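Local coordinates for protein anopheles gambiae adenosine kinase (Anopheles gambiae, PDB 3LOO) that phosphorylates adenosine to AMP as an adenosine kinase of the pfkB carbohydrate kinase family, and is captured here with bis(adenosine)-5'-tetraphosphate bound, at residues Met210-Pro215 with Asn223-Ile228; Asp255-Gly260 with Pro285-Glu290. All blocks are in the same frame, centred on the assembly; numbering follows the deposited sequence.

In the fold
Both contacts lean on the same large mixed sheet, the core of the pfkB-type kinase domain. Contact 1 sits at strand 207-211 inside its parallel part, where the chain leaves the strand and, after the short helix 216-220, packs back as helix 222-228. Contact 2 follows later in the chain and lies towards the far edge of the sheet, where helix 256-264 covers strand 284-290, next to last in the order. Their centres are about 17 Å apart and their nearest atoms about 7 Å. Helix 239-248 lies between them, meeting Leu212 and Leu256. The side chain of Leu212 in contact 1 lies about 8 Å from the bound magnesium ion, and contact 2 includes Val286 of the dinucleotide pocket.

Contact 1: Met210-Pro215 with Asn223-Ile228; sequences MNLSAP and NNLEEI
Met210 packs against Leu225 and Ile228 in a small, buried apolar contact between the C-terminal end of strand 207-211 and helix 222-228, which lies on one side of the large sheet. Met210 leaves the strand toward the helix, and its chain bends about the CG-SD bond (chi3 -76°), bringing CE over to Leu225. CE lies 3.7 Å from Leu225 CD1, while SD is 3.9 Å from Ile228 CG2. Met210 thus runs across both helix side chains at a slant, resting on residues one turn apart. Leu225 CD1 takes the closer contact, with Met210 CE; from the loop, Leu212 CD2 comes only loosely against the end of Leu225, 4.5 Å from its CD2. No hydrogen bond joins the segments.

At the strand end, Asn211 ties down the turn that follows. Asn211 OD1 accepts from Ser213 N at 2.9 Å, an Asx turn in which the donor lies 18° from the carbonyl plane, and Asn211 ND2 bonds to Tyr181 OH. Neighbouring elements close the core: Leu225 also meets Phe187 of helix 187-203, and Leu212 touches Leu245 of helix 239-248. Strand, turn and returning helix form part of a right-handed beta-alpha-beta crossover to strand 234-238, the recurring unit of the Rossmann-like alpha/beta domain in pfkB-family kinases.

Contact 2: Asp255-Gly260 with Pro285-Glu290; sequences DLREIG and PVLLIE
Leu287 stands up from strand 284-290 with its two methyls divided between neighbouring residues of helix 256-264. CD1 meets the base of Leu256, 3.9 Å from its CB. The other branch, CD2, lies over one face of the Arg257 guanidinium near its rim, 3.8 Å from NH2. The arginine reaches this point as an extended chain from CG to NE and crosses Leu287 at about a right angle; its NH2 also forms a salt bridge with Glu298 of the adjoining edge strand.

Helix 256-264 lies on one face of the antiparallel extension that ends the large sheet of the pfkB fold, its first residues running at 34° to strand 285-290. Farther along, Gly260 brings the backbones close, with its CA 6.0 Å from that of Ile289. Ile289 fits against the glycine backbone: CD1 comes to 3.8 Å from Gly260 CA, and CG2 to 3.6 Å from Gly260 O. Asp255 is the N-cap of the helix, its OD1 taking the Glu258 N-H in a nearly straight bond (167°) from above the carboxylate plane. On the other face of the strand, Val286 touches the bound dinucleotide and packs on helix 333-350.

Contact 1: Met210-Pro215 with Asn223-Ile228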
loop_
_atom_site.group_PDB
_atom_site.type_symbol
_atom_site.label_atom_id
_atom_site.label_comp_id
_atom_site.label_asym_id
_atom_site.label_seq_id
_atom_site.Cartn_x
_atom_site.Cartn_y
_atom_site.Cartn_z
ATOM N N MET A 210 -7.673 3.596 -1.936
ATOM C CA MET A 210 -7.083 2.915 -0.781
ATOM C C MET A 210 -6.897 1.438 -1.054
ATOM O O MET A 210 -7.387 0.902 -2.036
ATOM C CB MET A 210 -7.888 3.160 0.508
ATOM C CG MET A 210 -9.339 2.656 0.502
ATOM S SD MET A 210 -10.026 2.380 2.178
ATOM C CE MET A 210 -9.212 0.820 2.596
ATOM N N ASN A 211 -6.161 0.794 -0.164
ATOM C CA ASN A 211 -5.842 -0.601 -0.327
ATOM C C ASN A 211 -6.382 -1.320 0.906
ATOM O O ASN A 211 -6.297 -0.767 2.029
ATOM C CB ASN A 211 -4.332 -0.740 -0.333
ATOM C CG ASN A 211 -3.880 -1.982 -0.999
ATOM O OD1 ASN A 211 -4.170 -3.094 -0.535
ATOM N ND2 ASN A 211 -3.186 -1.823 -2.136
ATOM N N LEU A 212 -6.851 -2.560 0.735
ATOM C CA LEU A 212 -7.245 -3.327 1.917
ATOM C C LEU A 212 -6.059 -3.694 2.783
ATOM O O LEU A 212 -6.218 -3.876 3.990
ATOM C CB LEU A 212 -8.109 -4.532 1.564
ATOM C CG LEU A 212 -9.503 -4.234 1.016
ATOM C CD1 LEU A 212 -10.112 -5.526 0.471
ATOM C CD2 LEU A 212 -10.401 -3.510 2.117
ATOM N N SER A 213 -4.882 -3.807 2.157
ATOM C CA SER A 213 -3.576 -4.043 2.816
ATOM C C SER A 213 -3.311 -5.433 3.408
ATOM O O SER A 213 -2.261 -6.027 3.146
ATOM C CB SER A 213 -3.287 -2.971 3.866
ATOM O OG SER A 213 -3.102 -1.707 3.240
ATOM N N ALA A 214 -4.227 -5.927 4.235
ATOM C CA ALA A 214 -4.030 -7.232 4.897
ATOM C C ALA A 214 -5.338 -7.662 5.524
ATOM O O ALA A 214 -6.134 -6.806 5.924
ATOM C CB ALA A 214 -2.946 -7.149 6.006
ATOM N N PRO A 215 -5.520 -8.982 5.717
ATOM C CA PRO A 215 -6.742 -9.466 6.379
ATOM C C PRO A 215 -7.048 -8.791 7.693
ATOM O O PRO A 215 -8.226 -8.588 8.003
ATOM C CB PRO A 215 -6.456 -10.967 6.571
ATOM C CG PRO A 215 -5.723 -11.272 5.307
ATOM C CD PRO A 215 -4.742 -10.107 5.166
ATOM N N ASN A 223 -15.644 -0.932 11.343
ATOM C CA ASN A 223 -16.437 0.280 11.288
ATOM C C ASN A 223 -15.733 1.482 10.603
ATOM O O ASN A 223 -16.388 2.266 9.910
ATOM C CB ASN A 223 -17.011 0.635 12.666
ATOM C CG ASN A 223 -18.121 -0.350 13.101
ATOM O OD1 ASN A 223 -18.803 -0.948 12.270
ATOM N ND2 ASN A 223 -18.281 -0.519 14.393
ATOM N N ASN A 224 -14.424 1.609 10.799
ATOM C CA ASN A 224 -13.626 2.634 10.110
ATOM C C ASN A 224 -13.754 2.474 8.608
ATOM O O ASN A 224 -13.953 3.445 7.880
ATOM C CB ASN A 224 -12.140 2.530 10.480
ATOM C CG ASN A 224 -11.829 3.055 11.870
ATOM O OD1 ASN A 224 -12.643 3.697 12.529
ATOM N ND2 ASN A 224 -10.632 2.801 12.304
ATOM N N LEU A 225 -13.634 1.234 8.171
ATOM C CA LEU A 225 -13.757 0.856 6.799
ATOM C C LEU A 225 -15.123 1.259 6.234
ATOM O O LEU A 225 -15.222 1.877 5.156
ATOM C CB LEU A 225 -13.586 -0.640 6.719
ATOM C CG LEU A 225 -12.773 -1.241 5.597
ATOM C CD1 LEU A 225 -11.697 -0.288 5.111
ATOM C CD2 LEU A 225 -12.181 -2.555 6.121
ATOM N N GLU A 226 -16.172 0.925 6.981
ATOM C CA GLU A 226 -17.517 1.325 6.653
ATOM C C GLU A 226 -17.646 2.845 6.562
ATOM O O GLU A 226 -18.296 3.334 5.642
ATOM C CB GLU A 226 -18.498 0.819 7.721
ATOM C CG GLU A 226 -18.785 -0.663 7.648
ATOM C CD GLU A 226 -20.111 -1.014 8.326
ATOM O OE1 GLU A 226 -20.304 -0.631 9.504
ATOM O OE2 GLU A 226 -20.974 -1.604 7.649
ATOM N N GLU A 227 -17.096 3.570 7.541
ATOM C CA GLU A 227 -17.216 5.006 7.568
ATOM C C GLU A 227 -16.465 5.705 6.373
ATOM O O GLU A 227 -16.922 6.734 5.852
ATOM C CB GLU A 227 -16.728 5.573 8.917
ATOM C CG GLU A 227 -17.049 7.089 9.065
ATOM C CD GLU A 227 -16.596 7.724 10.373
ATOM O OE1 GLU A 227 -15.797 7.145 11.126
ATOM O OE2 GLU A 227 -17.042 8.840 10.664
ATOM N N ILE A 228 -15.346 5.132 5.921
ATOM C CA ILE A 228 -14.549 5.768 4.844
ATOM C C ILE A 228 -15.013 5.331 3.440
ATOM O O ILE A 228 -14.798 6.046 2.457
ATOM C CB ILE A 228 -13.016 5.515 5.017
ATOM C CG1 ILE A 228 -12.197 6.593 4.271
ATOM C CG2 ILE A 228 -12.623 4.103 4.487
ATOM C CD1 ILE A 228 -10.688 6.682 4.741
#

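Contact 2: Asp255-Gly260 with Pro285-Glu290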
loop_
_atom_site.group_PDB
_atom_site.type_symbol
_atom_site.label_atom_id
_atom_site.label_comp_id
_atom_site.label_asym_id
_atom_site.label_seq_id
_atom_site.Cartn_x
_atom_site.Cartn_y
_atom_site.Cartn_z
ATOM N N ASP A 255 -16.864 -16.036 -3.217
ATOM C CA ASP A 255 -16.809 -15.719 -4.639
ATOM C C ASP A 255 -16.332 -14.271 -4.819
ATOM O O ASP A 255 -17.014 -13.312 -4.420
ATOM C CB ASP A 255 -18.214 -15.934 -5.242
ATOM C CG ASP A 255 -18.298 -15.617 -6.744
ATOM O OD1 ASP A 255 -17.596 -14.723 -7.267
ATOM O OD2 ASP A 255 -19.149 -16.244 -7.410
ATOM N N LEU A 256 -15.150 -14.126 -5.395
ATOM C CA LEU A 256 -14.506 -12.820 -5.478
ATOM C C LEU A 256 -15.269 -11.849 -6.361
ATOM O O LEU A 256 -15.321 -10.649 -6.073
ATOM C CB LEU A 256 -13.086 -12.965 -6.004
ATOM C CG LEU A 256 -12.091 -13.657 -5.088
ATOM C CD1 LEU A 256 -10.814 -13.818 -5.870
ATOM C CD2 LEU A 256 -11.877 -12.862 -3.792
ATOM N N ARG A 257 -15.860 -12.359 -7.448
ATOM C CA ARG A 257 -16.623 -11.490 -8.353
ATOM C C ARG A 257 -17.823 -10.893 -7.620
ATOM O O ARG A 257 -18.070 -9.698 -7.687
ATOM C CB ARG A 257 -17.049 -12.255 -9.624
ATOM C CG ARG A 257 -15.847 -12.616 -10.516
ATOM C CD ARG A 257 -16.195 -13.641 -11.572
ATOM N NE ARG A 257 -15.032 -13.889 -12.431
ATOM C CZ ARG A 257 -13.951 -14.578 -12.058
ATOM N NH1 ARG A 257 -13.854 -15.081 -10.830
ATOM N NH2 ARG A 257 -12.946 -14.758 -12.907
ATOM N N GLU A 258 -18.534 -11.733 -6.877
ATOM C CA GLU A 258 -19.685 -11.300 -6.112
ATOM C C GLU A 258 -19.291 -10.319 -5.021
ATOM O O GLU A 258 -19.979 -9.325 -4.774
ATOM C CB GLU A 258 -20.369 -12.537 -5.495
ATOM C CG GLU A 258 -21.441 -12.210 -4.462
ATOM C CD GLU A 258 -22.649 -11.525 -5.083
ATOM O OE1 GLU A 258 -22.834 -11.645 -6.325
ATOM O OE2 GLU A 258 -23.420 -10.862 -4.325
ATOM N N ILE A 259 -18.188 -10.614 -4.339
ATOM C CA ILE A 259 -17.713 -9.732 -3.272
ATOM C C ILE A 259 -17.387 -8.359 -3.883
ATOM O O ILE A 259 -17.836 -7.349 -3.379
ATOM C CB ILE A 259 -16.487 -10.339 -2.508
ATOM C CG1 ILE A 259 -16.891 -11.592 -1.713
ATOM C CG2 ILE A 259 -15.868 -9.297 -1.531
ATOM C CD1 ILE A 259 -15.713 -12.523 -1.415
ATOM N N GLY A 260 -16.631 -8.345 -4.986
ATOM C CA GLY A 260 -16.314 -7.070 -5.698
ATOM C C GLY A 260 -17.531 -6.238 -6.063
ATOM O O GLY A 260 -17.558 -5.003 -5.852
ATOM N N PRO A 285 -5.829 -14.040 -12.862
ATOM C CA PRO A 285 -6.193 -12.764 -13.483
ATOM C C PRO A 285 -6.469 -11.673 -12.455
ATOM O O PRO A 285 -7.036 -11.946 -11.405
ATOM C CB PRO A 285 -7.501 -13.101 -14.242
ATOM C CG PRO A 285 -7.381 -14.556 -14.541
ATOM C CD PRO A 285 -6.706 -15.139 -13.314
ATOM N N VAL A 286 -6.050 -10.442 -12.759
ATOM C CA VAL A 286 -6.503 -9.299 -11.986
ATOM C C VAL A 286 -7.975 -9.048 -12.356
ATOM O O VAL A 286 -8.333 -9.071 -13.548
ATOM C CB VAL A 286 -5.643 -8.045 -12.274
ATOM C CG1 VAL A 286 -6.183 -6.869 -11.495
ATOM C CG2 VAL A 286 -4.172 -8.300 -11.891
ATOM N N LEU A 287 -8.825 -8.797 -11.355
ATOM C CA LEU A 287 -10.245 -8.581 -11.595
ATOM C C LEU A 287 -10.618 -7.119 -11.409
ATOM O O LEU A 287 -10.234 -6.500 -10.416
ATOM C CB LEU A 287 -11.120 -9.431 -10.660
ATOM C CG LEU A 287 -10.746 -10.892 -10.452
ATOM C CD1 LEU A 287 -11.583 -11.442 -9.289
ATOM C CD2 LEU A 287 -10.932 -11.698 -11.774
ATOM N N LEU A 288 -11.360 -6.583 -12.377
ATOM C CA LEU A 288 -11.851 -5.211 -12.340
ATOM C C LEU A 288 -13.357 -5.233 -12.207
ATOM O O LEU A 288 -14.069 -5.807 -13.066
ATOM C CB LEU A 288 -11.465 -4.435 -13.628
ATOM C CG LEU A 288 -12.222 -3.116 -13.907
ATOM C CD1 LEU A 288 -11.984 -2.092 -12.813
ATOM C CD2 LEU A 288 -11.816 -2.535 -15.286
ATOM N N ILE A 289 -13.847 -4.579 -11.163
ATOM C CA ILE A 289 -15.270 -4.427 -10.954
ATOM C C ILE A 289 -15.621 -2.947 -10.933
ATOM O O ILE A 289 -15.008 -2.181 -10.178
ATOM C CB ILE A 289 -15.736 -5.086 -9.609
ATOM C CG1 ILE A 289 -15.262 -6.549 -9.501
ATOM C CG2 ILE A 289 -17.270 -4.993 -9.463
ATOM C CD1 ILE A 289 -13.966 -6.770 -8.674
ATOM N N GLU A 290 -16.594 -2.551 -11.760
ATOM C CA GLU A 290 -17.096 -1.192 -11.761
ATOM C C GLU A 290 -18.526 -1.171 -11.304
ATOM O O GLU A 290 -19.341 -1.956 -11.781
ATOM C CB GLU A 290 -17.041 -0.549 -13.167
ATOM C CG GLU A 290 -17.460 0.953 -13.122
ATOM C CD GLU A 290 -17.506 1.631 -14.496
ATOM O OE1 GLU A 290 -18.345 1.244 -15.351
ATOM O OE2 GLU A 290 -16.713 2.569 -14.702
#